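Local structure of putative pectin lyase (Geobacillus virus E2, 7CHU) at residues Asp327-Lys332 with Asn336-Cys341; Val351-Thr354 with Leu359-Ile362; Phe385-Phe390 with Arg395-Asn400; Ser402-Leu405 with Arg410-Leu413; Ala412-Val417 with Val461-Leu466. The protein is a trimeric bacteriophage tailspike that probably binds, and perhaps cleaves, polysaccharide on the surface of its thermophilic host. All coordinates share one frame; numbering follows the deposited sequence.

Interaction 1. Residues Asp327-Lys332 with Asn336-Cys341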
# COMPACT_ATOMS: atom_id res chain seq x y z
N ASP A 327 -22.77 -5.25 10.84
CA ASP A 327 -22.19 -4.93 9.55
C ASP A 327 -20.68 -4.82 9.72
O ASP A 327 -20.21 -4.35 10.75
CB ASP A 327 -22.74 -3.61 9.00
CG ASP A 327 -24.25 -3.53 9.05
OD1 ASP A 327 -24.91 -4.45 8.53
OD2 ASP A 327 -24.77 -2.54 9.61
N PHE A 328 -19.92 -5.29 8.74
CA PHE A 328 -18.49 -5.10 8.81
C PHE A 328 -18.12 -3.60 8.74
O PHE A 328 -17.27 -3.13 9.49
CB PHE A 328 -17.80 -5.78 7.61
CG PHE A 328 -17.48 -7.25 7.81
CD1 PHE A 328 -16.73 -7.67 8.90
CD2 PHE A 328 -17.92 -8.20 6.89
CE1 PHE A 328 -16.44 -9.01 9.07
CE2 PHE A 328 -17.62 -9.54 7.07
CZ PHE A 328 -16.88 -9.95 8.16
N ILE A 329 -18.76 -2.87 7.82
CA ILE A 329 -18.57 -1.43 7.70
C ILE A 329 -19.95 -0.78 7.68
O ILE A 329 -20.71 -0.97 6.73
CB ILE A 329 -17.79 -1.02 6.43
CG1 ILE A 329 -16.47 -1.79 6.30
CG2 ILE A 329 -17.51 0.50 6.44
CD1 ILE A 329 -15.73 -1.51 5.02
N LYS A 330 -20.25 0.01 8.71
CA LYS A 330 -21.52 0.73 8.80
C LYS A 330 -21.26 2.18 8.44
O LYS A 330 -20.58 2.89 9.19
CB LYS A 330 -22.11 0.58 10.19
CG LYS A 330 -23.53 1.01 10.35
CD LYS A 330 -23.92 0.96 11.83
CE LYS A 330 -25.27 0.31 12.07
NZ LYS A 330 -25.22 -1.20 11.99
N VAL A 331 -21.74 2.62 7.28
CA VAL A 331 -21.37 3.91 6.71
C VAL A 331 -22.48 4.92 6.99
O VAL A 331 -23.66 4.64 6.75
CB VAL A 331 -21.12 3.81 5.20
CG1 VAL A 331 -20.79 5.19 4.61
CG2 VAL A 331 -20.01 2.78 4.88
N LYS A 332 -22.08 6.11 7.45
CA LYS A 332 -22.92 7.29 7.50
C LYS A 332 -22.04 8.40 6.96
O LYS A 332 -21.35 9.09 7.72
CB LYS A 332 -23.43 7.57 8.92
CG LYS A 332 -24.31 8.85 9.06
CD LYS A 332 -24.50 9.15 10.56
CE LYS A 332 -25.33 10.39 10.82
NZ LYS A 332 -24.62 11.64 10.42
N ASN A 336 -16.94 7.65 0.51
CA ASN A 336 -15.95 6.72 1.00
C ASN A 336 -15.66 5.69 -0.07
O ASN A 336 -16.46 5.46 -1.00
CB ASN A 336 -16.44 6.10 2.30
CG ASN A 336 -16.78 7.15 3.34
OD1 ASN A 336 -15.89 7.81 3.88
ND2 ASN A 336 -18.08 7.35 3.58
N LYS A 337 -14.48 5.08 0.04
CA LYS A 337 -13.97 4.16 -0.97
C LYS A 337 -13.56 2.85 -0.30
O LYS A 337 -12.67 2.83 0.56
CB LYS A 337 -12.79 4.78 -1.71
CG LYS A 337 -13.24 6.00 -2.51
CD LYS A 337 -12.09 6.85 -2.98
CE LYS A 337 -12.60 8.10 -3.74
NZ LYS A 337 -13.53 8.95 -2.91
N ILE A 338 -14.23 1.77 -0.69
CA ILE A 338 -14.00 0.42 -0.21
C ILE A 338 -13.48 -0.35 -1.42
O ILE A 338 -14.24 -0.74 -2.31
CB ILE A 338 -15.28 -0.22 0.36
CG1 ILE A 338 -16.12 0.77 1.21
CG2 ILE A 338 -14.96 -1.53 1.12
CD1 ILE A 338 -15.46 1.16 2.47
N ILE A 339 -12.16 -0.51 -1.50
CA ILE A 339 -11.51 -0.97 -2.72
C ILE A 339 -10.61 -2.16 -2.39
O ILE A 339 -9.70 -2.03 -1.56
CB ILE A 339 -10.69 0.15 -3.38
CG1 ILE A 339 -11.62 1.23 -3.95
CG2 ILE A 339 -9.75 -0.42 -4.45
CD1 ILE A 339 -10.87 2.38 -4.60
N GLY A 340 -10.84 -3.28 -3.07
CA GLY A 340 -9.99 -4.45 -2.90
C GLY A 340 -10.09 -5.11 -1.54
O GLY A 340 -9.15 -5.78 -1.13
N CYS A 341 -11.19 -4.93 -0.82
CA CYS A 341 -11.29 -5.54 0.49
C CYS A 341 -11.90 -6.93 0.39
O CYS A 341 -12.64 -7.24 -0.55
CB CYS A 341 -12.12 -4.66 1.45
SG CYS A 341 -11.41 -2.99 1.62
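I329 lies opposite I338 with 9.3 Å between their CA atoms, and V331 opposite N336 with 8.4 Å, spacings too wide for backbone pairing and fitting two walls of one coil of a parallel beta-helix. The pectate lyase-like family has this fold in right-handed form. Strands 329-331 and 337-339 each take their hydrogen-bonded neighbours from adjacent coils, so across the coil they communicate through side chains alone. The two isoleucines reach toward each other tip to tip, and CD1 of I329 lies 3.7 Å from CD1 of I338. The same methyl of I329 also comes 4.0 Å from CG2 of I338. I329 is stretched out, its second torsion at 175°, which carries CD1 into the interior; the chain of I338 is folded instead (chi2 -68°), so that its CD1 and CG2 both meet CD1 of I329. F343 packs against both. Toward the end of the first segment the contact is mixed: V331 and N336 slide past each other in opposite directions, with CG1 of V331 3.6 Å from ND2 of N336. That amide is buried yet bound at both ends, OD1 accepting from the backbone N of T314 and ND2 donating to the O of G311. On the outer side of the second strand, K337 forms a salt bridge with D342 of the second subunit. Within the first segment K330 NZ bonds D327 OD2 at 2.8 Å, approaching on the anti side of the carboxylate, 31° out of its plane.

Interaction 2. Residues Val351-Thr354 with Leu359-Ile362; sequences VNLT and LNVI
V351 and I362 point at each other tip to tip, whereas L353 and N360 slide past each other in opposite directions, so one coil of the parallel beta-helix is filled here in two different ways. In the first pair a single methyl does the work: CD1 of I362 sits 3.8 Å from CB of V351 and 3.8 Å from its CG1, with CG2 slightly farther, so that it rests on the branch point of the valine. I362 gets there by an extended chain, its second torsion at 162°. In the second pair CD2 of L353 runs along the asparagine, 3.9 Å from CB of N360 and 4.0 Å from its ND2. The first torsion of N360 (chi1 -58°) places the amide beside its own backbone N, where its partners reach it: OD1 accepts from the backbone N of N336 one coil back, and ND2 donates to OD1 of N384 one coil on and to the O of G333. The amide-to-amide link from N360 to N384 is reminiscent of the asparagine ladders of pectate lyase-like helices. V331 packs on V351, L353 and N360. The contact thus unites apolar filling with a buried amide whose polar atoms are engaged by neighbouring coils, so leucine carbon can lie against asparagine without stranding its hydrogen-bonding groups.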
# COMPACT_ATOMS: atom_id res chain seq x y z
N VAL A 351 -21.10 -3.99 3.69
CA VAL A 351 -21.07 -2.52 3.67
C VAL A 351 -22.52 -2.04 3.72
O VAL A 351 -23.30 -2.30 2.80
CB VAL A 351 -20.37 -1.95 2.42
CG1 VAL A 351 -20.39 -0.44 2.42
CG2 VAL A 351 -18.89 -2.44 2.29
N ASN A 352 -22.87 -1.35 4.80
CA ASN A 352 -24.22 -0.84 5.03
C ASN A 352 -24.16 0.66 4.83
O ASN A 352 -23.66 1.39 5.68
CB ASN A 352 -24.70 -1.21 6.44
CG ASN A 352 -26.18 -0.91 6.65
OD1 ASN A 352 -26.84 -0.35 5.77
ND2 ASN A 352 -26.70 -1.27 7.83
N LEU A 353 -24.65 1.13 3.68
CA LEU A 353 -24.69 2.55 3.36
C LEU A 353 -25.98 3.11 3.97
O LEU A 353 -27.06 2.99 3.39
CB LEU A 353 -24.59 2.76 1.85
CG LEU A 353 -23.38 2.06 1.18
CD1 LEU A 353 -23.41 2.14 -0.33
CD2 LEU A 353 -22.04 2.62 1.70
N THR A 354 -25.87 3.70 5.17
CA THR A 354 -27.05 4.12 5.91
C THR A 354 -27.46 5.56 5.58
O THR A 354 -26.65 6.38 5.14
CB THR A 354 -26.84 4.00 7.43
OG1 THR A 354 -25.97 5.02 7.89
CG2 THR A 354 -26.26 2.65 7.80
N LEU A 359 -22.58 8.41 -3.08
CA LEU A 359 -21.36 8.36 -3.89
C LEU A 359 -20.22 7.62 -3.20
O LEU A 359 -19.04 7.83 -3.51
CB LEU A 359 -20.91 9.76 -4.31
CG LEU A 359 -21.46 10.37 -5.62
CD1 LEU A 359 -21.33 9.43 -6.79
CD2 LEU A 359 -22.91 10.83 -5.47
N ASN A 360 -20.53 6.70 -2.31
CA ASN A 360 -19.55 5.72 -1.90
C ASN A 360 -19.31 4.71 -3.02
O ASN A 360 -20.19 4.47 -3.86
CB ASN A 360 -20.03 5.04 -0.63
CG ASN A 360 -20.27 6.02 0.48
OD1 ASN A 360 -19.33 6.45 1.16
ND2 ASN A 360 -21.54 6.41 0.67
N VAL A 361 -18.11 4.15 -3.07
CA VAL A 361 -17.73 3.17 -4.09
C VAL A 361 -17.32 1.89 -3.39
O VAL A 361 -16.57 1.93 -2.40
CB VAL A 361 -16.58 3.68 -4.98
CG1 VAL A 361 -16.34 2.66 -6.12
CG2 VAL A 361 -16.88 5.05 -5.53
N ILE A 362 -17.79 0.76 -3.90
CA ILE A 362 -17.34 -0.57 -3.51
C ILE A 362 -16.75 -1.18 -4.77
O ILE A 362 -17.49 -1.55 -5.69
CB ILE A 362 -18.47 -1.44 -2.95
CG1 ILE A 362 -19.07 -0.81 -1.68
CG2 ILE A 362 -17.98 -2.86 -2.76
CD1 ILE A 362 -20.45 -1.35 -1.32

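Interaction 3. Residues Phe385-Phe390 with Arg395-Asn400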
# COMPACT_ATOMS: atom_id res chain seq x y z
N PHE A 385 -22.06 3.56 -5.83
CA PHE A 385 -21.51 2.87 -7.00
C PHE A 385 -20.82 1.59 -6.57
O PHE A 385 -20.16 1.54 -5.53
CB PHE A 385 -20.54 3.81 -7.72
CG PHE A 385 -19.97 3.25 -8.99
CD1 PHE A 385 -20.79 2.95 -10.08
CD2 PHE A 385 -18.60 3.06 -9.10
CE1 PHE A 385 -20.22 2.42 -11.28
CE2 PHE A 385 -18.04 2.55 -10.28
CZ PHE A 385 -18.87 2.22 -11.37
N PHE A 386 -20.95 0.55 -7.38
CA PHE A 386 -20.21 -0.67 -7.05
C PHE A 386 -19.76 -1.37 -8.32
O PHE A 386 -20.43 -1.30 -9.36
CB PHE A 386 -21.02 -1.62 -6.18
CG PHE A 386 -22.27 -2.15 -6.86
CD1 PHE A 386 -23.49 -1.50 -6.71
CD2 PHE A 386 -22.22 -3.31 -7.65
CE1 PHE A 386 -24.64 -1.99 -7.33
CE2 PHE A 386 -23.36 -3.81 -8.28
CZ PHE A 386 -24.58 -3.14 -8.12
N CYS A 387 -18.63 -2.05 -8.20
CA CYS A 387 -18.08 -2.86 -9.30
C CYS A 387 -17.22 -3.93 -8.63
O CYS A 387 -16.01 -3.75 -8.44
CB CYS A 387 -17.28 -2.03 -10.30
SG CYS A 387 -16.56 -3.04 -11.68
N SER A 388 -17.85 -5.05 -8.28
CA SER A 388 -17.19 -6.12 -7.53
C SER A 388 -17.93 -7.43 -7.76
O SER A 388 -19.09 -7.43 -8.16
CB SER A 388 -17.16 -5.85 -6.01
OG SER A 388 -16.61 -4.59 -5.72
N ASP A 389 -17.26 -8.54 -7.45
CA ASP A 389 -17.87 -9.87 -7.61
C ASP A 389 -17.81 -10.62 -6.29
O ASP A 389 -16.75 -11.12 -5.90
CB ASP A 389 -17.19 -10.66 -8.72
CG ASP A 389 -18.04 -11.84 -9.22
OD1 ASP A 389 -19.08 -12.15 -8.60
OD2 ASP A 389 -17.65 -12.44 -10.23
N PHE A 390 -18.94 -10.67 -5.60
CA PHE A 390 -19.10 -11.35 -4.33
C PHE A 390 -19.75 -12.71 -4.53
O PHE A 390 -20.56 -12.90 -5.44
CB PHE A 390 -19.98 -10.54 -3.37
CG PHE A 390 -19.45 -9.17 -3.01
CD1 PHE A 390 -19.89 -8.04 -3.68
CD2 PHE A 390 -18.54 -9.01 -1.98
CE1 PHE A 390 -19.43 -6.77 -3.33
CE2 PHE A 390 -18.07 -7.73 -1.63
CZ PHE A 390 -18.51 -6.62 -2.31
N ARG A 395 -25.53 -9.12 -8.85
CA ARG A 395 -25.18 -7.81 -9.38
C ARG A 395 -23.67 -7.60 -9.33
O ARG A 395 -23.05 -7.80 -8.29
CB ARG A 395 -25.90 -6.71 -8.61
CG ARG A 395 -27.42 -6.74 -8.75
CD ARG A 395 -28.09 -5.84 -7.72
NE ARG A 395 -27.98 -6.38 -6.38
CZ ARG A 395 -28.37 -5.74 -5.27
NH1 ARG A 395 -28.89 -4.51 -5.34
NH2 ARG A 395 -28.25 -6.34 -4.10
N LYS A 396 -23.08 -7.23 -10.48
CA LYS A 396 -21.64 -7.02 -10.61
C LYS A 396 -21.25 -5.56 -10.76
O LYS A 396 -20.28 -5.13 -10.16
CB LYS A 396 -21.07 -7.78 -11.82
CG LYS A 396 -21.58 -9.22 -11.97
CD LYS A 396 -21.28 -10.07 -10.73
CE LYS A 396 -21.66 -11.54 -10.96
NZ LYS A 396 -21.66 -12.29 -9.69
N LEU A 397 -21.98 -4.78 -11.55
CA LEU A 397 -21.75 -3.35 -11.64
C LEU A 397 -23.08 -2.65 -11.48
O LEU A 397 -24.11 -3.16 -11.93
CB LEU A 397 -21.10 -2.97 -12.98
CG LEU A 397 -20.66 -1.52 -13.18
CD1 LEU A 397 -19.47 -1.46 -14.13
CD2 LEU A 397 -21.77 -0.65 -13.71
N GLY A 398 -23.08 -1.50 -10.80
CA GLY A 398 -24.34 -0.80 -10.65
C GLY A 398 -24.18 0.52 -9.93
O GLY A 398 -23.15 0.81 -9.29
N TRP A 399 -25.21 1.33 -10.07
CA TRP A 399 -25.37 2.54 -9.29
C TRP A 399 -26.85 2.81 -9.18
O TRP A 399 -27.61 2.53 -10.12
CB TRP A 399 -24.65 3.73 -9.91
CG TRP A 399 -25.25 4.11 -11.19
CD1 TRP A 399 -26.21 5.07 -11.41
CD2 TRP A 399 -24.96 3.53 -12.47
NE1 TRP A 399 -26.53 5.12 -12.75
CE2 TRP A 399 -25.78 4.18 -13.42
CE3 TRP A 399 -24.09 2.52 -12.90
CZ2 TRP A 399 -25.74 3.86 -14.78
CZ3 TRP A 399 -24.05 2.20 -14.24
CH2 TRP A 399 -24.86 2.87 -15.17
N ASN A 400 -27.27 3.35 -8.04
CA ASN A 400 -28.69 3.53 -7.81
C ASN A 400 -29.46 2.24 -8.11
O ASN A 400 -29.16 1.20 -7.51
CB ASN A 400 -29.23 4.69 -8.63
CG ASN A 400 -30.39 5.33 -7.97
OD1 ASN A 400 -30.49 5.30 -6.74
ND2 ASN A 400 -31.32 5.88 -8.75
O HOH W 1 -21.35 -6.72 -6.23
O HOH W 2 -21.39 -9.82 -6.83
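The ring of F386 lies flat over the backbone of G398, whose N stands 3.4 Å above the ring plane toward the rim. CA of G398 makes a CH-pi contact with the same face, 3.8 Å from the centroid and 26° off the normal; the glycine, having no side chain, lets the ring come down on it. K396 O lies at the edge of this ring, and the F377 ring meets the F386 ring with planes at about 40°. F386 turns its ring across the partner strand because CG sits between the backbone N and the carbonyl carbon (chi1 63°). The F385 ring, on the other side of the sheet, takes CB of W399 at its edge, while the indole has CD2 of L397 near its own edge. Between these two faces the strands pair antiparallel. F386 N donates to G398 O at 2.9 Å, and F386 O accepts in return from G398 N; S388 N donates to K396 O at 3.1 Å. K396 and L397 both face I404 in a classic beta bulge. K396 NZ bridges to D389 OD1 at 2.8 Å from above the carboxylate plane, holds E393 O as well, and makes a cation-pi contact with W399 of the third subunit. Here the parallel beta-helix gives way to antiparallel strands. The buried lysine, with a carboxylate, a carbonyl and a foreign indole around it, is probably kept charged and ties the strand pair to the trimer interface.

Interaction 4. Residues Ser402-Leu405 with Arg410-Leu413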
# COMPACT_ATOMS: atom_id res chain seq x y z
N SER A 402 -29.68 0.86 -11.29
CA SER A 402 -29.20 0.46 -12.61
C SER A 402 -28.13 -0.62 -12.45
O SER A 402 -27.12 -0.39 -11.78
CB SER A 402 -28.61 1.67 -13.36
OG SER A 402 -29.57 2.71 -13.53
N TYR A 403 -28.36 -1.80 -13.03
CA TYR A 403 -27.56 -2.98 -12.70
C TYR A 403 -27.06 -3.70 -13.94
O TYR A 403 -27.82 -3.91 -14.90
CB TYR A 403 -28.34 -4.00 -11.85
CG TYR A 403 -29.03 -3.42 -10.65
CD1 TYR A 403 -28.31 -2.81 -9.63
CD2 TYR A 403 -30.40 -3.50 -10.52
CE1 TYR A 403 -28.95 -2.29 -8.52
CE2 TYR A 403 -31.04 -2.98 -9.44
CZ TYR A 403 -30.32 -2.39 -8.43
OH TYR A 403 -30.98 -1.87 -7.34
N ILE A 404 -25.80 -4.10 -13.91
CA ILE A 404 -25.26 -5.13 -14.79
C ILE A 404 -25.08 -6.36 -13.93
O ILE A 404 -24.36 -6.32 -12.92
CB ILE A 404 -23.92 -4.71 -15.44
CG1 ILE A 404 -24.13 -3.44 -16.28
CG2 ILE A 404 -23.36 -5.84 -16.29
CD1 ILE A 404 -22.89 -2.95 -16.94
N LEU A 405 -25.70 -7.46 -14.31
CA LEU A 405 -25.77 -8.59 -13.41
C LEU A 405 -25.77 -9.91 -14.16
O LEU A 405 -25.93 -9.98 -15.39
CB LEU A 405 -27.01 -8.48 -12.50
CG LEU A 405 -28.34 -8.79 -13.20
CD1 LEU A 405 -29.31 -9.41 -12.19
CD2 LEU A 405 -28.91 -7.54 -13.87
N ARG A 410 -27.12 -15.55 -17.64
CA ARG A 410 -27.19 -14.60 -18.73
C ARG A 410 -26.49 -13.30 -18.36
O ARG A 410 -26.41 -12.93 -17.18
CB ARG A 410 -28.65 -14.34 -19.11
CG ARG A 410 -29.52 -15.62 -19.29
CD ARG A 410 -31.01 -15.24 -19.33
NE ARG A 410 -31.89 -16.39 -19.47
CZ ARG A 410 -32.31 -17.16 -18.45
NH1 ARG A 410 -31.91 -16.91 -17.20
NH2 ARG A 410 -33.11 -18.19 -18.69
N LEU A 411 -26.00 -12.59 -19.37
CA LEU A 411 -25.52 -11.22 -19.16
C LEU A 411 -26.73 -10.29 -19.21
O LEU A 411 -27.49 -10.30 -20.19
CB LEU A 411 -24.49 -10.82 -20.22
CG LEU A 411 -24.12 -9.34 -20.36
CD1 LEU A 411 -23.61 -8.77 -19.03
CD2 LEU A 411 -23.09 -9.14 -21.46
N ALA A 412 -26.97 -9.55 -18.13
CA ALA A 412 -28.21 -8.79 -18.02
C ALA A 412 -27.96 -7.33 -17.67
O ALA A 412 -27.07 -7.01 -16.86
CB ALA A 412 -29.13 -9.43 -17.00
N LEU A 413 -28.77 -6.46 -18.27
CA LEU A 413 -28.72 -5.01 -18.11
C LEU A 413 -30.12 -4.62 -17.64
O LEU A 413 -31.04 -4.56 -18.45
CB LEU A 413 -28.35 -4.31 -19.41
CG LEU A 413 -27.00 -4.64 -20.08
CD1 LEU A 413 -25.89 -4.66 -19.04
CD2 LEU A 413 -27.02 -5.92 -20.87
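I404 and L413 lie side by side, pointing the same way from the non-hydrogen-bonded pair of a beta hairpin, and CG1 of I404 meets CD1 of L413 at 3.5 Å, tighter than usual for two carbons. CD1 of L411 adds a second touch, 4.0 Å from CG2 of I404. On the opposite face of the hairpin L405 covers A412: its CD2 is 3.7 Å from CB of A412 and 3.6 Å from the alanine O. With CG between the backbone N and the carbonyl carbon (chi1 74°), the L405 chain is thrown across the neighbouring strand. These packings are set by backbone bonds of the L405-A412 pair, N of L405 to O of A412 at 2.9 Å and N of A412 to O of L405 at 3.0 Å. The segments run at 171° to each other, 4.9 Å between axes. Farther out, I404 is bonded through its backbone to K396 and L397, L411 and L413 to strand 433-438, and R410 bonds Q407 O through NH1 and D444 through an NH2 salt bridge. I404 packs against I404 of both neighbouring subunits, L413 against L413 of the third subunit and L411 of the second, and L411 against Y403 of the third. A412 packs on Q437 of its own chain, whereas the face of I404, L411 and L413 joins the trimer by apolar packing.

Interaction 5. Residues Ala412-Val417 with Val461-Leu466; sequences ALFQNV and VTLTTL
V461 begins the contact, its CG2 resting 4.2 Å from CG2 of V417, where the two segments come nearest in backbone terms with 8.4 Å between CA atoms. Q426 and S454 flank this valine on its own chain. Two residues on, L463 contributes most of the second segment's surface to the contact and uses both of its methyls. CD1 comes to the far end of the F414 ring, 3.9 Å from CZ and equally close to CE2, approaching obliquely; the two side chains arrive from opposite directions. CD2 turns to V417 and lies 4.1 Å from its CG2, the side chains crossing at an angle. A second torsion of -173° turns the leucine fork so that CD1 faces F414 and CD2 faces V417. The segments lie on or beside the antiparallel strands that follow the beta-helix: strands 410-415 and 459-469 are separated by 433-438 and 446-451 in the pairing order, and they meet here without a backbone bond between the two segments. F424 of strand 423-426 packs on V417 and L463 alike. The F414 ring is backed by its own strand, CB of A412 standing 3.9 Å above one face toward the rim. At the end of the segment L466 lies apart from this cluster, packing on F434 and on T470 of the second subunit.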
# COMPACT_ATOMS: atom_id res chain seq x y z
N ALA A 412 -26.97 -9.55 -18.13
CA ALA A 412 -28.21 -8.79 -18.02
C ALA A 412 -27.96 -7.33 -17.67
O ALA A 412 -27.07 -7.01 -16.86
CB ALA A 412 -29.13 -9.43 -17.00
N LEU A 413 -28.77 -6.46 -18.27
CA LEU A 413 -28.72 -5.01 -18.11
C LEU A 413 -30.12 -4.62 -17.64
O LEU A 413 -31.04 -4.56 -18.45
CB LEU A 413 -28.35 -4.31 -19.41
CG LEU A 413 -27.00 -4.64 -20.08
CD1 LEU A 413 -25.89 -4.66 -19.04
CD2 LEU A 413 -27.02 -5.92 -20.87
N PHE A 414 -30.28 -4.40 -16.33
CA PHE A 414 -31.59 -4.28 -15.72
C PHE A 414 -31.76 -2.90 -15.08
O PHE A 414 -30.81 -2.36 -14.50
CB PHE A 414 -31.82 -5.34 -14.63
CG PHE A 414 -32.29 -6.69 -15.13
CD1 PHE A 414 -32.41 -6.96 -16.49
CD2 PHE A 414 -32.60 -7.68 -14.21
CE1 PHE A 414 -32.87 -8.22 -16.92
CE2 PHE A 414 -33.05 -8.94 -14.62
CZ PHE A 414 -33.19 -9.21 -15.98
N GLN A 415 -32.98 -2.38 -15.15
CA GLN A 415 -33.35 -1.12 -14.52
C GLN A 415 -34.49 -1.39 -13.54
O GLN A 415 -35.57 -1.82 -13.95
CB GLN A 415 -33.74 -0.09 -15.58
CG GLN A 415 -34.08 1.27 -15.01
CD GLN A 415 -32.90 1.91 -14.26
OE1 GLN A 415 -31.75 1.77 -14.68
NE2 GLN A 415 -33.19 2.60 -13.16
N ASN A 416 -34.23 -1.17 -12.25
CA ASN A 416 -35.22 -1.30 -11.18
C ASN A 416 -35.65 -2.75 -10.96
O ASN A 416 -36.80 -3.02 -10.60
CB ASN A 416 -36.47 -0.43 -11.42
CG ASN A 416 -37.33 -0.28 -10.16
OD1 ASN A 416 -36.81 -0.29 -9.03
ND2 ASN A 416 -38.65 -0.17 -10.35
N VAL A 417 -34.74 -3.69 -11.19
CA VAL A 417 -35.01 -5.09 -10.88
C VAL A 417 -33.67 -5.81 -10.89
O VAL A 417 -32.79 -5.48 -11.67
CB VAL A 417 -36.00 -5.73 -11.88
CG1 VAL A 417 -35.41 -5.68 -13.32
CG2 VAL A 417 -36.32 -7.18 -11.49
N VAL A 461 -41.17 -9.66 -7.91
CA VAL A 461 -41.99 -9.47 -9.11
C VAL A 461 -41.72 -10.58 -10.12
O VAL A 461 -40.72 -11.31 -10.05
CB VAL A 461 -41.73 -8.09 -9.76
CG1 VAL A 461 -42.12 -6.98 -8.81
CG2 VAL A 461 -40.25 -7.95 -10.19
N THR A 462 -42.65 -10.72 -11.06
CA THR A 462 -42.53 -11.63 -12.19
C THR A 462 -42.11 -10.82 -13.41
O THR A 462 -42.71 -9.78 -13.69
CB THR A 462 -43.86 -12.34 -12.45
OG1 THR A 462 -44.10 -13.25 -11.38
CG2 THR A 462 -43.83 -13.11 -13.76
N LEU A 463 -41.08 -11.28 -14.10
CA LEU A 463 -40.63 -10.62 -15.32
C LEU A 463 -41.33 -11.24 -16.53
O LEU A 463 -41.32 -12.47 -16.70
CB LEU A 463 -39.11 -10.70 -15.47
CG LEU A 463 -38.36 -9.79 -14.48
CD1 LEU A 463 -36.87 -9.79 -14.80
CD2 LEU A 463 -38.92 -8.37 -14.47
N THR A 464 -41.98 -10.40 -17.33
CA THR A 464 -42.66 -10.80 -18.55
C THR A 464 -41.70 -10.67 -19.73
O THR A 464 -41.08 -9.62 -19.92
CB THR A 464 -43.88 -9.91 -18.79
OG1 THR A 464 -44.75 -10.01 -17.66
CG2 THR A 464 -44.65 -10.33 -20.05
N THR A 465 -41.56 -11.74 -20.50
CA THR A 465 -40.72 -11.66 -21.69
C THR A 465 -41.49 -10.93 -22.78
O THR A 465 -42.61 -11.31 -23.13
CB THR A 465 -40.32 -13.07 -22.16
OG1 THR A 465 -39.53 -13.72 -21.16
CG2 THR A 465 -39.49 -12.98 -23.44
N LEU A 466 -40.89 -9.87 -23.31
CA LEU A 466 -41.55 -9.06 -24.33
C LEU A 466 -41.11 -9.38 -25.75
O LEU A 466 -41.89 -9.17 -26.69
CB LEU A 466 -41.30 -7.57 -24.06
CG LEU A 466 -41.64 -7.18 -22.62
CD1 LEU A 466 -41.12 -5.78 -22.25
CD2 LEU A 466 -43.13 -7.27 -22.44

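In the fold
Interactions 1 and 2 fill successive coils of the parallel beta-helix, their strands adjacent on both walls; each sets an aliphatic pair beside a second pair, aliphatic with buried asparagine. Interaction 3 sits where strand 385-387 continues that stacking on one side, toward 361-363, and pairs antiparallel with 398-399 on the other, so it adds backbone bonds, rings and a salt bridge. Interaction 4, bonded to it through I404, carries the antiparallel pattern onward. Interaction 5 shares A412 and L413 with interaction 4 and packs the end of strand 410-415 and V417 against 459-469 by hydrocarbon alone. The first four are buried, interaction 5 partly so. All five lie beside other subunits, interactions 3, 4 and 5 touching both.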